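PDB 3TO3: citryl-spermidine/3,4-dihydroxybenzoyl-citryl-spermidine:spermidine ligase, which catalyses the ATP-dependent condensation of spermidine with citryl-spermidine intermediates in the biosynthesis of the siderophore petrobactin. Local coordinates for residues B[334-338]-B[427-432]; B[327-331]-B[432-436]. All coordinates share one frame; numbering follows the deposited sequence.

Contact 1 of 2, residues B[334-338]-B[427-432]; sequences QDSYL and HLVVEH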
loop_
_atom_site.group_PDB
_atom_site.type_symbol
_atom_site.label_atom_id
_atom_site.label_comp_id
_atom_site.label_asym_id
_atom_site.label_seq_id
_atom_site.Cartn_x
_atom_site.Cartn_y
_atom_site.Cartn_z
ATOM N N GLN B 334 15.004 33.942 29.557
ATOM C CA GLN B 334 15.221 35.381 29.707
ATOM C C GLN B 334 13.931 36.205 29.886
ATOM O O GLN B 334 13.985 37.429 29.858
ATOM C CB GLN B 334 16.071 35.937 28.556
ATOM C CG GLN B 334 17.351 35.145 28.286
ATOM C CD GLN B 334 18.417 35.340 29.355
ATOM O OE1 GLN B 334 18.724 36.471 29.742
ATOM N NE2 GLN B 334 18.991 34.232 29.834
ATOM N N ASP B 335 12.777 35.549 30.011
ATOM C CA ASP B 335 11.494 36.266 30.165
ATOM C C ASP B 335 10.875 35.971 31.534
ATOM O O ASP B 335 10.510 34.834 31.817
ATOM C CB ASP B 335 10.524 35.868 29.042
ATOM C CG ASP B 335 9.164 36.557 29.150
ATOM O OD1 ASP B 335 8.611 36.653 30.259
ATOM O OD2 ASP B 335 8.619 36.987 28.114
ATOM N N SER B 336 10.748 37.001 32.374
ATOM C CA SER B 336 10.337 36.797 33.758
ATOM C C SER B 336 8.958 36.156 33.824
ATOM O O SER B 336 8.768 35.178 34.545
ATOM C CB SER B 336 10.362 38.099 34.560
ATOM O OG SER B 336 9.464 39.049 34.022
ATOM N N TYR B 337 8.002 36.703 33.075
ATOM C CA TYR B 337 6.655 36.141 33.069
ATOM C C TYR B 337 6.634 34.651 32.720
ATOM O O TYR B 337 6.055 33.868 33.427
ATOM C CB TYR B 337 5.716 36.867 32.130
ATOM C CG TYR B 337 4.400 36.128 31.977
ATOM C CD1 TYR B 337 3.432 36.152 32.978
ATOM C CD2 TYR B 337 4.116 35.420 30.828
ATOM C CE1 TYR B 337 2.223 35.474 32.825
ATOM C CE2 TYR B 337 2.929 34.741 30.679
ATOM C CZ TYR B 337 1.983 34.761 31.662
ATOM O OH TYR B 337 0.799 34.065 31.455
ATOM N N LEU B 338 7.275 34.269 31.633
ATOM C CA LEU B 338 7.301 32.877 31.228
ATOM C C LEU B 338 8.120 32.021 32.190
ATOM O O LEU B 338 7.745 30.906 32.483
ATOM C CB LEU B 338 7.846 32.719 29.790
ATOM C CG LEU B 338 7.068 33.344 28.622
ATOM C CD1 LEU B 338 7.749 33.064 27.275
ATOM C CD2 LEU B 338 5.595 32.876 28.574
ATOM N N HIS B 427 1.054 35.080 24.972
ATOM C CA HIS B 427 2.177 35.902 25.375
ATOM C C HIS B 427 3.419 35.698 24.492
ATOM O O HIS B 427 4.049 36.668 24.088
ATOM C CB HIS B 427 2.532 35.655 26.829
ATOM C CG HIS B 427 3.569 36.588 27.348
ATOM N ND1 HIS B 427 3.258 37.823 27.878
ATOM C CD2 HIS B 427 4.918 36.476 27.411
ATOM C CE1 HIS B 427 4.375 38.436 28.248
ATOM N NE2 HIS B 427 5.393 37.637 27.982
ATOM N N LEU B 428 3.771 34.435 24.226
ATOM C CA LEU B 428 4.865 34.075 23.328
ATOM C C LEU B 428 4.691 34.725 21.961
ATOM O O LEU B 428 5.647 35.239 21.379
ATOM C CB LEU B 428 4.911 32.554 23.140
ATOM C CG LEU B 428 5.731 31.787 24.165
ATOM C CD1 LEU B 428 5.624 30.291 23.965
ATOM C CD2 LEU B 428 7.193 32.242 24.068
ATOM N N VAL B 429 3.471 34.683 21.434
ATOM C CA VAL B 429 3.186 35.289 20.144
ATOM C C VAL B 429 3.416 36.799 20.172
ATOM O O VAL B 429 4.125 37.346 19.324
ATOM C CB VAL B 429 1.736 35.003 19.688
ATOM C CG1 VAL B 429 1.298 36.000 18.612
ATOM C CG2 VAL B 429 1.616 33.563 19.202
ATOM N N VAL B 430 2.840 37.472 21.161
ATOM C CA VAL B 430 2.838 38.948 21.170
ATOM C C VAL B 430 4.154 39.577 21.636
ATOM O O VAL B 430 4.646 40.579 21.082
ATOM C CB VAL B 430 1.680 39.471 22.025
ATOM C CG1 VAL B 430 1.642 40.991 22.014
ATOM C CG2 VAL B 430 0.321 38.838 21.570
ATOM N N GLU B 431 4.730 39.012 22.682
ATOM C CA GLU B 431 5.968 39.579 23.199
ATOM C C GLU B 431 7.127 39.113 22.344
ATOM O O GLU B 431 8.064 39.853 22.145
ATOM C CB GLU B 431 6.196 39.190 24.668
ATOM C CG GLU B 431 7.611 39.463 25.179
ATOM C CD GLU B 431 7.694 40.679 26.105
ATOM O OE1 GLU B 431 7.429 40.523 27.328
ATOM O OE2 GLU B 431 8.025 41.781 25.613
ATOM N N HIS B 432 7.111 37.840 21.950
ATOM C CA HIS B 432 8.219 37.284 21.183
ATOM C C HIS B 432 8.102 37.090 19.666
ATOM O O HIS B 432 9.097 36.759 19.023
ATOM C CB HIS B 432 8.678 35.997 21.866
ATOM C CG HIS B 432 9.087 36.219 23.282
ATOM N ND1 HIS B 432 10.271 36.835 23.615
ATOM C CD2 HIS B 432 8.447 35.973 24.448
ATOM C CE1 HIS B 432 10.355 36.944 24.928
ATOM N NE2 HIS B 432 9.262 36.428 25.457
#
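Asp335 meets two histidines of the last turns of helix 410-432 with one carboxylate oxygen. Its side chain leaves the backbone with CG anti to N (chi1 179°), heading toward residues 427-432. Asp335 CB lies 3.8 Å from His432 NE2, and CG is flanked by the NE2 atoms of both histidines. On its syn lone pair Asp335 OD2 accepts a long bond from His427 NE2 (3.3 Å), bent to 145° at the hydrogen. On its anti lone pair Asp335 OD2 accepts from His432 NE2 (2.8 Å), at 157°. Asp335 OD1 accepts from Leu338 N, 3.1 Å away and above the carboxylate plane, so Asp335 is the N-cap of helix 336-342 while also bridging to the neighbouring helix. Bonds at both oxygens should limit rotation of the buried carboxylate. Glu431 OE1 stands 3.8 Å from Asp335 OD2, a like-charge approach that the histidine donors would be expected to ease. His427 is fixed further by His546, hydrogen-bonded at ND1, and by Tyr337 CD2 over the centre of one imidazole face, with Glu431 CB on the opposite face; the two ring planes are oblique, neither stacked nor edge-to-face. Beside this polar group, methyls of Leu338 and Leu428 meet.

Contact 2 of 2, residues B[327-331]-B[432-436]; sequences WLSNV and HGIAL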
loop_
_atom_site.group_PDB
_atom_site.type_symbol
_atom_site.label_atom_id
_atom_site.label_comp_id
_atom_site.label_asym_id
_atom_site.label_seq_id
_atom_site.Cartn_x
_atom_site.Cartn_y
_atom_site.Cartn_z
ATOM N N TRP B 327 17.171 27.392 21.118
ATOM C CA TRP B 327 16.640 28.727 20.869
ATOM C C TRP B 327 15.387 29.066 21.704
ATOM O O TRP B 327 15.316 30.139 22.313
ATOM C CB TRP B 327 16.279 28.842 19.401
ATOM C CG TRP B 327 15.710 30.161 19.002
ATOM C CD1 TRP B 327 16.199 31.392 19.332
ATOM C CD2 TRP B 327 14.597 30.394 18.126
ATOM N NE1 TRP B 327 15.444 32.376 18.740
ATOM C CE2 TRP B 327 14.457 31.790 17.992
ATOM C CE3 TRP B 327 13.704 29.562 17.448
ATOM C CZ2 TRP B 327 13.463 32.368 17.210
ATOM C CZ3 TRP B 327 12.721 30.141 16.678
ATOM C CH2 TRP B 327 12.613 31.530 16.562
ATOM N N LEU B 328 14.389 28.178 21.714
ATOM C CA LEU B 328 13.176 28.445 22.508
ATOM C C LEU B 328 13.506 28.448 23.977
ATOM O O LEU B 328 12.991 29.260 24.738
ATOM C CB LEU B 328 12.079 27.412 22.267
ATOM C CG LEU B 328 11.424 27.523 20.909
ATOM C CD1 LEU B 328 10.506 26.322 20.712
ATOM C CD2 LEU B 328 10.689 28.862 20.807
ATOM N N SER B 329 14.371 27.538 24.385
ATOM C CA SER B 329 14.750 27.497 25.790
ATOM C C SER B 329 15.319 28.846 26.264
ATOM O O SER B 329 15.030 29.290 27.392
ATOM C CB SER B 329 15.756 26.379 26.042
ATOM O OG SER B 329 16.182 26.377 27.398
ATOM N N ASN B 330 16.121 29.488 25.410
ATOM C CA ASN B 330 16.755 30.744 25.785
ATOM C C ASN B 330 15.754 31.869 25.846
ATOM O O ASN B 330 15.866 32.770 26.689
ATOM C CB ASN B 330 17.910 31.117 24.846
ATOM C CG ASN B 330 19.141 30.245 25.068
ATOM O OD1 ASN B 330 19.362 29.722 26.169
ATOM N ND2 ASN B 330 19.941 30.074 24.017
ATOM N N VAL B 331 14.777 31.816 24.946
ATOM C CA VAL B 331 13.745 32.834 24.911
ATOM C C VAL B 331 12.972 32.785 26.219
ATOM O O VAL B 331 12.723 33.799 26.833
ATOM C CB VAL B 331 12.807 32.627 23.702
ATOM C CG1 VAL B 331 11.574 33.468 23.826
ATOM C CG2 VAL B 331 13.544 32.962 22.420
ATOM N N HIS B 432 7.111 37.840 21.950
ATOM C CA HIS B 432 8.219 37.284 21.183
ATOM C C HIS B 432 8.102 37.090 19.666
ATOM O O HIS B 432 9.097 36.759 19.023
ATOM C CB HIS B 432 8.678 35.997 21.866
ATOM C CG HIS B 432 9.087 36.219 23.282
ATOM N ND1 HIS B 432 10.271 36.835 23.615
ATOM C CD2 HIS B 432 8.447 35.973 24.448
ATOM C CE1 HIS B 432 10.355 36.944 24.928
ATOM N NE2 HIS B 432 9.262 36.428 25.457
ATOM N N GLY B 433 6.920 37.332 19.097
ATOM C CA GLY B 433 6.639 36.946 17.716
ATOM C C GLY B 433 6.846 35.474 17.345
ATOM O O GLY B 433 7.204 35.146 16.220
ATOM N N ILE B 434 6.589 34.571 18.275
ATOM C CA ILE B 434 6.817 33.166 18.018
ATOM C C ILE B 434 5.506 32.393 18.186
ATOM O O ILE B 434 4.922 32.391 19.262
ATOM C CB ILE B 434 7.821 32.614 19.019
ATOM C CG1 ILE B 434 9.189 33.248 18.797
ATOM C CG2 ILE B 434 7.928 31.117 18.905
ATOM C CD1 ILE B 434 10.229 32.720 19.739
ATOM N N ALA B 435 5.028 31.732 17.134
ATOM C CA ALA B 435 3.809 30.950 17.297
ATOM C C ALA B 435 4.136 29.465 17.255
ATOM O O ALA B 435 4.518 28.921 16.225
ATOM C CB ALA B 435 2.813 31.310 16.256
ATOM N N LEU B 436 4.027 28.824 18.409
ATOM C CA LEU B 436 4.167 27.389 18.510
ATOM C C LEU B 436 2.877 26.846 17.968
ATOM O O LEU B 436 1.839 27.505 18.079
ATOM C CB LEU B 436 4.350 26.983 19.969
ATOM C CG LEU B 436 5.579 27.684 20.572
ATOM C CD1 LEU B 436 5.726 27.387 22.041
ATOM C CD2 LEU B 436 6.823 27.269 19.801
#
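Val331 and His432 bring the two backbones nearest, their CA atoms 8.0 Å apart, and Leu328 and Ile434 follow at 9.1 Å, as helix 315-333 passes the turn from helix 410-432 into strand 434-435. No hydrogen bond crosses between the two segments. Val331 CG1 lies over one face of the His432 imidazole in a CH-pi contact, 3.7 Å from the ring centroid and only 14° off the normal. With CG1 anti to the backbone N (chi1 167°), CG2 is left to approach Ile434 CD1. Gly433, with positive phi, ends the helix and leads into the short strand, which pairs antiparallel with strand 465-467 through backbone bonds of Gly433 and Ala435. In this outermost strand of the chain's small three-stranded sheet, the Ile434 side chain points toward helix 315-333. Its extended chain carries Ile434 CD1 in among three residues of that helix: besides Val331, it meets Leu328 CD2 at 4.0 Å and Trp327 CZ2 at 4.1 Å, coming obliquely to the indole. Leu328 and Leu436 lie alongside one another, running in opposite senses, with Leu328 CD1 touching Leu436 CD2 at 3.9 Å. Phe466, from strand 465-467, meets the Trp327 indole edge-to-face.

From the N terminus, the chain runs through helix 315-333, whose residues 327-331 open the loop that contact 2 closes, and, two residues on, reaches 334-338, where contact 1 begins. Residues 427-432, at the C-terminal end of helix 410-432, come 89 residues later and close contact 1; the chain continues through His432, shared by both, into 432-436 to close contact 2. Contact 1 is therefore nested inside contact 2, their centres 8 Å apart. The two also pack on each other, Val429 CG2 lying 3.9 Å from Ala435 CB. Together they tie the consecutive helices 315-333 and 336-342 to helix 410-432 and its following strand, joining the IucA/IucC and FhuF-like sequence regions.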